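Local coordinates for nucleoside phosphorylase, putative (Trypanosoma brucei, PDB 3BJE), which acts as a homodimeric uridine phosphorylase, cleaving uridine with phosphate to give uracil and ribose 1-phosphate, at residues G30-L35 with L104-A109; E75-T80 with V90-M95. All coordinates share one frame; numbering follows the deposited sequence.

Contact 1. Residues G30-L35 with L104-A109. With R1P (1-O-phosphono-alpha-D-ribofuranose), chain E.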
ATOM      1  N   GLY A  30      -4.277  -8.373  23.766  1.00 30.60           N
ATOM      2  CA  GLY A  30      -2.838  -8.215  23.572  1.00 26.74           C
ATOM      3  C   GLY A  30      -2.390  -8.249  22.116  1.00 23.74           C
ATOM      4  O   GLY A  30      -1.197  -8.447  21.836  1.00 24.13           O
ATOM      5  N   THR A  31      -3.332  -8.088  21.182  1.00 21.39           N
ATOM      6  CA  THR A  31      -2.983  -8.018  19.753  1.00 19.56           C
ATOM      7  C   THR A  31      -2.828  -6.580  19.267  1.00 17.95           C
ATOM      8  O   THR A  31      -3.494  -5.671  19.746  1.00 17.05           O
ATOM      9  CB  THR A  31      -4.019  -8.707  18.828  1.00 21.28           C
ATOM     10  OG1 THR A  31      -5.277  -8.027  18.909  1.00 22.63           O
ATOM     11  CG2 THR A  31      -4.194 -10.164  19.205  1.00 22.98           C
ATOM     12  N   THR A  32      -1.929  -6.410  18.311  1.00 17.90           N
ATOM     13  CA  THR A  32      -1.797  -5.182  17.550  1.00 17.64           C
ATOM     14  C   THR A  32      -2.998  -5.016  16.592  1.00 17.99           C
ATOM     15  O   THR A  32      -3.858  -5.916  16.470  1.00 18.97           O
ATOM     16  CB  THR A  32      -0.437  -5.128  16.819  1.00 16.80           C
ATOM     17  OG1 THR A  32      -0.057  -6.424  16.331  1.00 19.99           O
ATOM     18  CG2 THR A  32       0.634  -4.643  17.779  1.00 16.75           C
ATOM     19  N   LEU A  33      -3.085  -3.857  15.950  1.00 16.47           N
ATOM     20  CA  LEU A  33      -4.291  -3.451  15.233  1.00 16.43           C
ATOM     21  C   LEU A  33      -4.548  -4.168  13.911  1.00 16.43           C
ATOM     22  O   LEU A  33      -5.701  -4.484  13.597  1.00 17.79           O
ATOM     23  CB  LEU A  33      -4.251  -1.952  14.985  1.00 18.77           C
ATOM     24  CG  LEU A  33      -5.481  -1.275  14.424  1.00 23.44           C
ATOM     25  CD1 LEU A  33      -6.712  -1.544  15.308  1.00 19.56           C
ATOM     26  CD2 LEU A  33      -5.216   0.227  14.325  1.00 22.56           C
ATOM     27  N   HIS A  34      -3.502  -4.401  13.138  1.00 15.73           N
ATOM     28  CA  HIS A  34      -3.635  -5.010  11.805  1.00 17.13           C
ATOM     29  C   HIS A  34      -3.173  -6.450  11.798  1.00 17.32           C
ATOM     30  O   HIS A  34      -3.887  -7.343  11.349  1.00 18.01           O
ATOM     31  CB  HIS A  34      -2.853  -4.192  10.759  1.00 16.77           C
ATOM     32  CG  HIS A  34      -3.325  -2.775  10.649  1.00 15.03           C
ATOM     33  ND1 HIS A  34      -2.830  -1.752  11.427  1.00 16.38           N
ATOM     34  CD2 HIS A  34      -4.266  -2.217   9.849  1.00 17.85           C
ATOM     35  CE1 HIS A  34      -3.477  -0.632  11.137  1.00 17.34           C
ATOM     36  NE2 HIS A  34      -4.338  -0.888  10.167  1.00 17.53           N
ATOM     37  N   LEU A  35      -1.959  -6.658  12.289  1.00 17.99           N
ATOM     38  CA  LEU A  35      -1.410  -7.983  12.542  1.00 18.98           C
ATOM     39  C   LEU A  35      -1.983  -8.482  13.868  1.00 20.90           C
ATOM     40  O   LEU A  35      -1.679  -7.940  14.935  1.00 19.45           O
ATOM     41  CB  LEU A  35       0.115  -7.905  12.588  1.00 17.86           C
ATOM     42  CG  LEU A  35       0.839  -9.161  13.054  1.00 18.48           C
ATOM     43  CD1 LEU A  35       0.651 -10.358  12.067  1.00 18.05           C
ATOM     44  CD2 LEU A  35       2.307  -8.821  13.291  1.00 20.26           C
ATOM     45  N   LEU A 104       5.781  -3.772  10.252  1.00 15.92           N
ATOM     46  CA  LEU A 104       7.019  -3.635  11.029  1.00 15.79           C
ATOM     47  C   LEU A 104       6.831  -2.849  12.335  1.00 16.50           C
ATOM     48  O   LEU A 104       7.462  -3.194  13.345  1.00 18.42           O
ATOM     49  CB  LEU A 104       8.162  -3.037  10.209  1.00 16.51           C
ATOM     50  CG  LEU A 104       8.860  -4.012   9.258  1.00 16.03           C
ATOM     51  CD1 LEU A 104       9.894  -3.222   8.455  1.00 18.35           C
ATOM     52  CD2 LEU A 104       9.503  -5.189   9.975  1.00 19.88           C
ATOM     53  N   ASN A 105       5.999  -1.805  12.345  1.00 16.32           N
ATOM     54  CA  ASN A 105       5.696  -1.106  13.604  1.00 15.90           C
ATOM     55  C   ASN A 105       5.049  -2.052  14.612  1.00 16.76           C
ATOM     56  O   ASN A 105       5.386  -2.030  15.801  1.00 17.52           O
ATOM     57  CB  ASN A 105       4.765   0.079  13.342  1.00 16.22           C
ATOM     58  CG  ASN A 105       5.518   1.352  13.074  1.00 17.50           C
ATOM     59  OD1 ASN A 105       5.807   2.096  14.011  1.00 17.37           O
ATOM     60  ND2 ASN A 105       5.867   1.599  11.810  1.00 16.77           N
ATOM     61  N   GLU A 106       4.142  -2.894  14.125  1.00 16.65           N
ATOM     62  CA  GLU A 106       3.430  -3.800  15.002  1.00 16.52           C
ATOM     63  C   GLU A 106       4.323  -4.942  15.494  1.00 15.75           C
ATOM     64  O   GLU A 106       4.264  -5.286  16.674  1.00 17.26           O
ATOM     65  CB  GLU A 106       2.118  -4.253  14.349  1.00 16.71           C
ATOM     66  CG  GLU A 106       1.205  -3.053  14.125  1.00 16.27           C
ATOM     67  CD  GLU A 106      -0.150  -3.374  13.541  1.00 16.23           C
ATOM     68  OE1 GLU A 106      -0.453  -4.555  13.288  1.00 20.78           O
ATOM     69  OE2 GLU A 106      -0.927  -2.424  13.330  1.00 16.46           O
ATOM     70  N   ILE A 107       5.180  -5.471  14.618  1.00 15.78           N
ATOM     71  CA  ILE A 107       6.210  -6.436  15.056  1.00 16.41           C
ATOM     72  C   ILE A 107       7.123  -5.805  16.126  1.00 15.66           C
ATOM     73  O   ILE A 107       7.470  -6.438  17.134  1.00 16.36           O
ATOM     74  CB  ILE A 107       7.041  -6.960  13.858  1.00 16.60           C
ATOM     75  CG1 ILE A 107       6.200  -7.914  12.991  1.00 17.53           C
ATOM     76  CG2 ILE A 107       8.345  -7.645  14.344  1.00 18.15           C
ATOM     77  CD1 ILE A 107       6.813  -8.172  11.600  1.00 18.75           C
ATOM     78  N   HIS A 108       7.545  -4.560  15.887  1.00 15.94           N
ATOM     79  CA  HIS A 108       8.356  -3.827  16.878  1.00 15.74           C
ATOM     80  C   HIS A 108       7.700  -3.768  18.241  1.00 16.40           C
ATOM     81  O   HIS A 108       8.344  -4.105  19.239  1.00 17.75           O
ATOM     82  CB  HIS A 108       8.697  -2.428  16.354  1.00 16.76           C
ATOM     83  CG  HIS A 108       9.574  -1.635  17.264  1.00 16.09           C
ATOM     84  ND1 HIS A 108      10.712  -2.163  17.829  1.00 17.28           N
ATOM     85  CD2 HIS A 108       9.481  -0.358  17.712  1.00 18.23           C
ATOM     86  CE1 HIS A 108      11.280  -1.243  18.595  1.00 19.47           C
ATOM     87  NE2 HIS A 108      10.551  -0.143  18.546  1.00 16.98           N
ATOM     88  N   ALA A 109       6.417  -3.411  18.273  1.00 15.81           N
ATOM     89  CA  ALA A 109       5.668  -3.389  19.521  1.00 17.19           C
ATOM     90  C   ALA A 109       5.512  -4.789  20.133  1.00 17.44           C
ATOM     91  O   ALA A 109       5.686  -4.978  21.339  1.00 18.98           O
ATOM     92  CB  ALA A 109       4.285  -2.716  19.305  1.00 17.59           C
TER
HETATM   93  C5  R1P E 401      -5.771   1.509   8.091  1.00 24.50           C
HETATM   94  O5  R1P E 401      -6.253   0.794   9.231  1.00 21.81           O
HETATM   95  C4  R1P E 401      -6.784   1.391   6.957  1.00 22.41           C
HETATM   96  O4  R1P E 401      -8.085   1.856   7.354  1.00 28.83           O
HETATM   97  C1  R1P E 401      -8.525   2.974   6.578  1.00 27.35           C
HETATM   98  C2  R1P E 401      -7.204   3.512   6.010  1.00 24.34           C
HETATM   99  O2  R1P E 401      -7.362   4.393   4.881  1.00 19.22           O
HETATM  100  C3  R1P E 401      -6.405   2.234   5.749  1.00 19.04           C
HETATM  101  O3  R1P E 401      -6.823   1.558   4.554  1.00 20.21           O
HETATM  102  O1  R1P E 401      -9.571   2.640   5.603  1.00 24.76           O
HETATM  103  P   R1P E 401     -10.390   1.245   5.444  1.00 24.36           P
HETATM  104  O1P R1P E 401      -9.218   0.318   5.039  1.00 25.38           O
HETATM  105  O2P R1P E 401     -11.378   1.455   4.308  1.00 22.98           O
HETATM  106  O3P R1P E 401     -11.009   1.005   6.784  1.00 31.55           O
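A single buried carboxylate, that of E106, ties together a loop that has no regular secondary structure of its own. From helix 97-112 its side chain reaches into the bend of 30-35, the chain extended beyond CG (chi2 -177°), and there meets both backbone and side-chain donors. E106 OE1 accepts two backbone N-H groups: that of L35 lies nearly in line with the C-O bond, N to OE1 2.8 Å, while that of H34 comes from the syn side, N to OE1 3.1 Å. The other oxygen takes the imidazole. H34 ND1 lies 2.8 Å from E106 OE2, on the syn side and almost in the ring's own plane, with ring and carboxylate planes 24° apart. Y251 of the second subunit also hydrogen-bonds to OE2, so the carboxylate is held from both chains.

T32 lies against the aliphatic part of the glutamate, its CB 3.7 Å from E106 CB. Its OG1 turns back to donate to L35 O at 2.6 Å, closing the loop upon itself. Alongside, L35 CD2 rests 4.0 Å from I107 CG1, an apolar patch beside the polar cluster.

The far edge of the H34 ring faces the active site of the second subunit, where NE2 and O5 of ribose 1-phosphate share a hydrogen bond of 2.7 Å; F250 of that subunit meets the ring edge-to-face. By holding ND1, E106 acts as a second-shell residue that positions H34, leaving the NE2 edge directed at the sugar bound in the other subunit's pocket.

Contact 2. Residues E75-T80 with V90-M95. With CA (calcium ion), chain G; R1P (1-O-phosphono-alpha-D-ribofuranose), chain C.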
ATOM      1  N   GLU A  75      -5.667  -7.980   4.866  1.00 29.06           N
ATOM      2  CA  GLU A  75      -4.721  -8.729   4.021  1.00 27.95           C
ATOM      3  C   GLU A  75      -3.658  -9.472   4.882  1.00 23.38           C
ATOM      4  O   GLU A  75      -2.748 -10.120   4.350  1.00 20.93           O
ATOM      5  CB  GLU A  75      -4.099  -7.820   2.932  1.00 24.31           C
ATOM      6  CG  GLU A  75      -3.381  -6.492   3.335  1.00 30.10           C
ATOM      7  CD  GLU A  75      -4.212  -5.251   2.974  1.00 27.46           C
ATOM      8  OE1 GLU A  75      -5.313  -5.248   3.590  1.00 21.10           O
ATOM      9  OE2 GLU A  75      -3.821  -4.359   2.085  1.00 18.09           O
ATOM     10  N   ILE A  76      -3.814  -9.424   6.208  1.00 19.96           N
ATOM     11  CA  ILE A  76      -2.717  -9.731   7.132  1.00 17.87           C
ATOM     12  C   ILE A  76      -2.966 -11.072   7.833  1.00 16.72           C
ATOM     13  O   ILE A  76      -3.781 -11.173   8.737  1.00 19.08           O
ATOM     14  CB  ILE A  76      -2.539  -8.600   8.173  1.00 16.27           C
ATOM     15  CG1 ILE A  76      -2.534  -7.214   7.497  1.00 22.04           C
ATOM     16  CG2 ILE A  76      -1.254  -8.806   8.992  1.00 20.35           C
ATOM     17  CD1 ILE A  76      -1.498  -7.056   6.435  1.00 25.81           C
ATOM     18  N   ARG A  77      -2.260 -12.106   7.375  1.00 18.47           N
ATOM     19  CA  ARG A  77      -2.374 -13.461   7.918  1.00 18.84           C
ATOM     20  C   ARG A  77      -1.045 -13.871   8.522  1.00 17.30           C
ATOM     21  O   ARG A  77       0.001 -13.478   8.017  1.00 18.62           O
ATOM     22  CB  ARG A  77      -2.743 -14.451   6.822  1.00 19.44           C
ATOM     23  CG  ARG A  77      -3.998 -14.139   6.068  1.00 23.73           C
ATOM     24  CD  ARG A  77      -4.285 -15.274   5.078  1.00 31.36           C
ATOM     25  NE  ARG A  77      -4.405 -16.549   5.785  1.00 32.03           N
ATOM     26  CZ  ARG A  77      -4.244 -17.759   5.257  1.00 33.43           C
ATOM     27  NH1 ARG A  77      -3.929 -17.934   3.976  1.00 34.85           N
ATOM     28  NH2 ARG A  77      -4.394 -18.813   6.041  1.00 37.48           N
ATOM     29  N   PHE A  78      -1.070 -14.663   9.587  1.00 18.09           N
ATOM     30  CA  PHE A  78       0.157 -15.256  10.100  1.00 17.50           C
ATOM     31  C   PHE A  78      -0.043 -16.703  10.523  1.00 17.64           C
ATOM     32  O   PHE A  78      -1.157 -17.164  10.812  1.00 18.39           O
ATOM     33  CB  PHE A  78       0.760 -14.436  11.250  1.00 19.24           C
ATOM     34  CG  PHE A  78       0.257 -14.827  12.606  1.00 20.73           C
ATOM     35  CD1 PHE A  78       0.941 -15.750  13.377  1.00 21.63           C
ATOM     36  CD2 PHE A  78      -0.915 -14.262  13.114  1.00 23.60           C
ATOM     37  CE1 PHE A  78       0.478 -16.121  14.609  1.00 21.89           C
ATOM     38  CE2 PHE A  78      -1.389 -14.632  14.359  1.00 25.17           C
ATOM     39  CZ  PHE A  78      -0.701 -15.564  15.103  1.00 19.86           C
ATOM     40  N   ALA A  79       1.077 -17.409  10.579  1.00 17.17           N
ATOM     41  CA  ALA A  79       1.131 -18.752  11.162  1.00 15.68           C
ATOM     42  C   ALA A  79       2.520 -18.934  11.722  1.00 16.76           C
ATOM     43  O   ALA A  79       3.501 -18.560  11.079  1.00 17.24           O
ATOM     44  CB  ALA A  79       0.843 -19.818  10.103  1.00 18.19           C
ATOM     45  N   THR A  80       2.599 -19.540  12.895  1.00 18.23           N
ATOM     46  CA  THR A  80       3.866 -19.756  13.585  1.00 17.75           C
ATOM     47  C   THR A  80       4.016 -21.232  13.888  1.00 19.27           C
ATOM     48  O   THR A  80       3.152 -21.814  14.528  1.00 18.09           O
ATOM     49  CB  THR A  80       3.898 -18.949  14.901  1.00 18.66           C
ATOM     50  OG1 THR A  80       3.835 -17.552  14.573  1.00 17.34           O
ATOM     51  CG2 THR A  80       5.167 -19.265  15.702  1.00 16.64           C
ATOM     52  N   VAL A  90       5.342 -17.036   9.409  1.00 17.75           N
ATOM     53  CA  VAL A  90       5.099 -16.468   8.064  1.00 17.67           C
ATOM     54  C   VAL A  90       3.951 -15.473   8.227  1.00 14.82           C
ATOM     55  O   VAL A  90       2.965 -15.783   8.905  1.00 16.35           O
ATOM     56  CB  VAL A  90       4.798 -17.538   6.974  1.00 17.87           C
ATOM     57  CG1 VAL A  90       3.647 -18.461   7.360  1.00 19.13           C
ATOM     58  CG2 VAL A  90       4.545 -16.863   5.603  1.00 16.38           C
ATOM     59  N   ILE A  91       4.129 -14.277   7.656  1.00 16.12           N
ATOM     60  CA  ILE A  91       3.159 -13.193   7.704  1.00 16.18           C
ATOM     61  C   ILE A  91       2.915 -12.666   6.293  1.00 16.76           C
ATOM     62  O   ILE A  91       3.886 -12.368   5.569  1.00 15.48           O
ATOM     63  CB  ILE A  91       3.661 -11.996   8.555  1.00 17.27           C
ATOM     64  CG1 ILE A  91       3.875 -12.431  10.003  1.00 18.78           C
ATOM     65  CG2 ILE A  91       2.686 -10.824   8.474  1.00 16.84           C
ATOM     66  CD1 ILE A  91       4.521 -11.368  10.889  1.00 18.85           C
ATOM     67  N   SER A  92       1.646 -12.557   5.903  1.00 16.71           N
ATOM     68  CA  SER A  92       1.312 -11.809   4.712  1.00 15.55           C
ATOM     69  C   SER A  92       1.108 -10.341   5.059  1.00 16.30           C
ATOM     70  O   SER A  92       0.430 -10.019   6.026  1.00 17.73           O
ATOM     71  CB  SER A  92       0.067 -12.352   3.997  1.00 16.80           C
ATOM     72  OG  SER A  92      -1.111 -12.289   4.789  1.00 16.65           O
ATOM     73  N   THR A  93       1.695  -9.482   4.235  1.00 17.39           N
ATOM     74  CA  THR A  93       1.648  -8.058   4.469  1.00 19.50           C
ATOM     75  C   THR A  93       0.661  -7.335   3.577  1.00 20.59           C
ATOM     76  O   THR A  93       0.323  -6.189   3.844  1.00 20.99           O
ATOM     77  CB  THR A  93       3.033  -7.455   4.224  1.00 21.30           C
ATOM     78  OG1 THR A  93       3.398  -7.630   2.853  1.00 20.00           O
ATOM     79  CG2 THR A  93       4.101  -8.121   5.108  1.00 19.49           C
ATOM     80  N   GLY A  94       0.200  -7.998   2.524  1.00 19.07           N
ATOM     81  CA  GLY A  94      -0.494  -7.302   1.451  1.00 18.51           C
ATOM     82  C   GLY A  94       0.522  -6.488   0.669  1.00 18.69           C
ATOM     83  O   GLY A  94       1.723  -6.589   0.892  1.00 20.79           O
ATOM     84  N   MET A  95       0.037  -5.643  -0.229  1.00 17.66           N
ATOM     85  CA  MET A  95       0.913  -4.985  -1.185  1.00 16.41           C
ATOM     86  C   MET A  95       1.408  -3.653  -0.683  1.00 17.64           C
ATOM     87  O   MET A  95       0.616  -2.847  -0.197  1.00 13.59           O
ATOM     88  CB  MET A  95       0.180  -4.805  -2.510  1.00 16.18           C
ATOM     89  CG  MET A  95      -0.316  -6.099  -3.068  1.00 17.77           C
ATOM     90  SD  MET A  95      -1.023  -5.965  -4.709  1.00 18.02           S
ATOM     91  CE  MET A  95      -2.608  -5.236  -4.317  1.00 17.34           C
TER
HETATM   92 CA    CA G 402      -0.502  -0.757   0.127  1.00 13.12          CA
HETATM   93  C5  R1P C 401       2.063  -6.862  -7.003  1.00 22.94           C
HETATM   94  O5  R1P C 401       1.478  -7.802  -7.916  1.00 20.82           O
HETATM   95  C4  R1P C 401       2.583  -7.570  -5.766  1.00 21.45           C
HETATM   96  O4  R1P C 401       3.423  -8.686  -6.110  1.00 28.06           O
HETATM   97  C1  R1P C 401       4.733  -8.522  -5.556  1.00 27.13           C
HETATM   98  C2  R1P C 401       4.849  -7.002  -5.356  1.00 24.34           C
HETATM   99  O2  R1P C 401       5.910  -6.537  -4.489  1.00 19.17           O
HETATM  100  C3  R1P C 401       3.430  -6.655  -4.898  1.00 21.59           C
HETATM  101  O3  R1P C 401       3.199  -6.987  -3.519  1.00 20.92           O
HETATM  102  O1  R1P C 401       4.966  -9.325  -4.350  1.00 24.69           O
HETATM  103  P   R1P C 401       4.022 -10.458  -3.688  1.00 24.37           P
HETATM  104  O1P R1P C 401       2.817  -9.593  -3.290  1.00 24.46           O
HETATM  105  O2P R1P C 401       4.832 -10.962  -2.507  1.00 25.15           O
HETATM  106  O3P R1P C 401       3.662 -11.485  -4.713  1.00 25.49           O
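The hydroxyl of S92 is gripped twice where the hairpin of strands 76-83 and 86-92 departs from regular pairing. OG donates to E75 O at 2.8 Å and accepts the backbone N-H of R77, with N to OG also 2.8 Å. The side chain thus does work that main-chain atoms do farther along, and its chi1 of 62° sets OG between the serine's own N and carbonyl carbon, over the edge of the opposite strand. S92 N in turn donates to R77 O, in the carbonyl plane.

Beyond this point the antiparallel pattern is regular. A79 and V90 form a hydrogen-bonded pair, and F78 with I91 the adjoining non-hydrogen-bonded one, in which F78 CB touches I91 CG1 at 3.9 Å. A79 CB and V90 CG1 meet on the other face. The guanidinium of R77 leads away to salt bridges with D56 and D72.

Just before strand 76-83, E75 bends at chi2 (-107°) and lays CG 3.5 Å from CA of G94, beyond the end of strand 86-92. I76 CD1 reaches T93 O at 3.3 Å. The carboxylate of E75 goes on to N99 and to the backbone N of M95 of the second subunit. M95 O binds the calcium ion at 2.4 Å, together with D98, N99 and the matching residues of the second subunit, while M95 CG lies 3.7 Å from O3 of ribose 1-phosphate. A carbonyl turned to the metal and a thioether side chain alongside the sugar imply that one residue serves both the dimer's calcium site and the pocket, with E75 as a second-shell residue whose OE2 hydrogen-bonds N99 ND2, while N99 OD1 binds calcium.

In the fold
Both contacts are buried, both adjoin the second subunit, and they touch each other: L35 CA lies 3.6 Å from I76 CG2, and I107 CD1 packs 4.0 Å from I91 CD1. Strand 86-92 of contact 2 runs on through M95 into helix 97-112 of contact 1, whose first turn supplies D98 and N99 to the calcium, so successive elements of the chain take part. Their chemistry follows their place. Contact 1 fastens an irregular loop through a carboxylate and reaches the pocket of the other subunit, whereas contact 2 rests mainly on strand pairing and serves the pocket of its own chain. Together they illustrate how a dimer can build each active site from both subunits.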